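Local atomic coordinates of APL1 (Anopheles gambiae, PDB entry 3O6N), a protein that probably pairs with the leucine-rich repeat protein LRIM1 in a heterodimeric complex that regulates complement-like immunity in the mosquito. Residues A[25-30]-A[54-59]. Numbering follows the deposited sequence.
Sequences DVHIDM and NSTMRK
With CG set beside its own backbone N (chi1 -64°), H27 places its imidazole beside segment 54-59, where T56 meets it with OG1 lodged between backbone N and carbonyl carbon (chi1 66°). These rotations bring the hydroxyl to the edge of the ring, in its plane, and H27 ND1 and T56 OG1 share a nearly straight hydrogen bond of 3.0 Å, the donor being open. The bond holds the ND1 edge of the ring against T56, while CE1 and NE2 lie near N54 O without a hydrogen bond.

Underneath, the two backbones run parallel, H27 level with T56 and I28 with M57. V26 O accepts the amide of T56 at 2.7 Å; T56 O then receives I28 N at 2.8 Å, and I28 O takes R58 N at the same distance. Upstream, a side chain continues the series: S55 OG accepts V26 N at 3.0 Å and is also hydrogen-bonded to K53 O, which ties the serine both to the preceding strand and across the gap.

On the buried face, the CG methylene of M57 sits 3.9 Å from both V26 CG1 and I28 CD1, and its sulfur also touches I28 CD1. F37 packs against both I28 and M57, and F52 against V26 and M57. On the H27–T56 side, the aliphatic part of R58 runs past the backbone of D29 while its NH1 is hydrogen-bonded to Q80. Near the far end, M30 SD rests 3.8 Å from R58 CB, although this methionine is poorly ordered.

Strands 27-28 and 56-57 follow, after two residues, strands 21-24 and 49-53, the first two of the long parallel array; this parallel stacking of successive coils is characteristic of a leucine-rich repeat solenoid, here near its N-terminal end.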
loop_
_atom_site.group_PDB
_atom_site.type_symbol
_atom_site.label_atom_id
_atom_site.label_comp_id
_atom_site.label_asym_id
_atom_site.label_seq_id
_atom_site.Cartn_x
_atom_site.Cartn_y
_atom_site.Cartn_z
ATOM N N ASP A 25 -6.309 -1.692 34.808
ATOM C CA ASP A 25 -5.700 -0.648 35.624
ATOM C C ASP A 25 -4.269 -0.954 36.054
ATOM O O ASP A 25 -3.879 -0.665 37.186
ATOM C CB ASP A 25 -6.570 -0.371 36.851
ATOM C CG ASP A 25 -7.988 0.007 36.478
ATOM O OD1 ASP A 25 -8.157 0.953 35.683
ATOM O OD2 ASP A 25 -8.930 -0.652 36.963
ATOM N N VAL A 26 -3.491 -1.540 35.151
ATOM C CA VAL A 26 -2.075 -1.752 35.404
ATOM C C VAL A 26 -1.344 -0.456 35.103
ATOM O O VAL A 26 -1.496 0.109 34.020
ATOM C CB VAL A 26 -1.497 -2.855 34.512
ATOM C CG1 VAL A 26 0.000 -2.987 34.743
ATOM C CG2 VAL A 26 -2.207 -4.172 34.760
ATOM N N HIS A 27 -0.561 0.027 36.060
ATOM C CA HIS A 27 0.183 1.262 35.852
ATOM C C HIS A 27 1.631 1.140 36.298
ATOM O O HIS A 27 1.942 1.197 37.490
ATOM C CB HIS A 27 -0.523 2.439 36.525
ATOM C CG HIS A 27 -1.868 2.732 35.938
ATOM N ND1 HIS A 27 -2.029 3.243 34.669
ATOM C CD2 HIS A 27 -3.115 2.559 36.436
ATOM C CE1 HIS A 27 -3.317 3.386 34.414
ATOM N NE2 HIS A 27 -3.998 2.977 35.470
ATOM N N ILE A 28 2.507 0.947 35.318
ATOM C CA ILE A 28 3.934 0.815 35.557
ATOM C C ILE A 28 4.638 1.919 34.795
ATOM O O ILE A 28 4.436 2.067 33.589
ATOM C CB ILE A 28 4.460 -0.534 35.028
ATOM C CG1 ILE A 28 3.729 -1.699 35.698
ATOM C CG2 ILE A 28 5.968 -0.643 35.228
ATOM C CD1 ILE A 28 4.094 -3.049 35.120
ATOM N N ASP A 29 5.446 2.711 35.487
ATOM C CA ASP A 29 6.287 3.678 34.794
ATOM C C ASP A 29 7.736 3.207 34.812
ATOM O O ASP A 29 8.029 2.098 35.260
ATOM C CB ASP A 29 6.143 5.085 35.387
ATOM C CG ASP A 29 6.345 5.113 36.884
ATOM O OD1 ASP A 29 7.512 5.071 37.326
ATOM O OD2 ASP A 29 5.337 5.192 37.618
ATOM N N MET A 30 8.637 4.042 34.307
ATOM C CA MET A 30 10.047 3.683 34.238
ATOM C C MET A 30 10.613 3.439 35.636
ATOM O O MET A 30 11.414 2.527 35.842
ATOM C CB MET A 30 10.836 4.786 33.531
ATOM C CG MET A 30 10.165 5.306 32.266
ATOM S SD MET A 30 10.223 4.143 30.889
ATOM C CE MET A 30 11.679 4.722 30.019
ATOM N N ASN A 54 -7.374 -0.060 30.123
ATOM C CA ASN A 54 -7.102 1.090 30.972
ATOM C C ASN A 54 -5.762 0.937 31.689
ATOM O O ASN A 54 -5.653 1.189 32.889
ATOM C CB ASN A 54 -8.233 1.275 31.985
ATOM C CG ASN A 54 -8.624 2.727 32.165
ATOM O OD1 ASN A 54 -7.769 3.611 32.216
ATOM N ND2 ASN A 54 -9.924 2.982 32.253
ATOM N N SER A 55 -4.744 0.518 30.942
ATOM C CA SER A 55 -3.435 0.235 31.526
ATOM C C SER A 55 -2.302 0.985 30.833
ATOM O O SER A 55 -2.413 1.369 29.666
ATOM C CB SER A 55 -3.149 -1.267 31.488
ATOM O OG SER A 55 -4.122 -1.996 32.215
ATOM N N THR A 56 -1.215 1.186 31.571
ATOM C CA THR A 56 0.017 1.741 31.025
ATOM C C THR A 56 1.223 0.981 31.577
ATOM O O THR A 56 1.315 0.723 32.779
ATOM C CB THR A 56 0.173 3.237 31.360
ATOM O OG1 THR A 56 0.343 3.401 32.773
ATOM C CG2 THR A 56 -1.050 4.020 30.909
ATOM N N MET A 57 2.137 0.609 30.689
ATOM C CA MET A 57 3.386 -0.021 31.091
ATOM C C MET A 57 4.527 0.614 30.314
ATOM O O MET A 57 4.886 0.147 29.234
ATOM C CB MET A 57 3.350 -1.528 30.827
ATOM C CG MET A 57 2.358 -2.297 31.690
ATOM S SD MET A 57 2.637 -4.077 31.621
ATOM C CE MET A 57 2.150 -4.451 29.941
ATOM N N ARG A 58 5.091 1.684 30.863
ATOM C CA ARG A 58 6.108 2.446 30.146
ATOM C C ARG A 58 7.364 1.610 29.895
ATOM O O ARG A 58 8.089 1.831 28.923
ATOM C CB ARG A 58 6.405 3.761 30.872
ATOM C CG ARG A 58 5.125 4.523 31.213
ATOM C CD ARG A 58 5.326 6.023 31.358
ATOM N NE ARG A 58 4.112 6.678 31.850
ATOM C CZ ARG A 58 3.126 7.129 31.076
ATOM N NH1 ARG A 58 3.194 7.006 29.757
ATOM N NH2 ARG A 58 2.064 7.706 31.624
ATOM N N LYS A 59 7.605 0.641 30.771
ATOM C CA LYS A 59 8.592 -0.399 30.501
ATOM C C LYS A 59 7.919 -1.757 30.657
ATOM O O LYS A 59 7.291 -2.028 31.677
ATOM C CB LYS A 59 9.792 -0.286 31.445
ATOM C CG LYS A 59 10.787 -1.428 31.302
ATOM C CD LYS A 59 12.050 -1.192 32.122
ATOM C CE LYS A 59 13.051 -2.323 31.917
ATOM N NZ LYS A 59 14.357 -2.053 32.579
#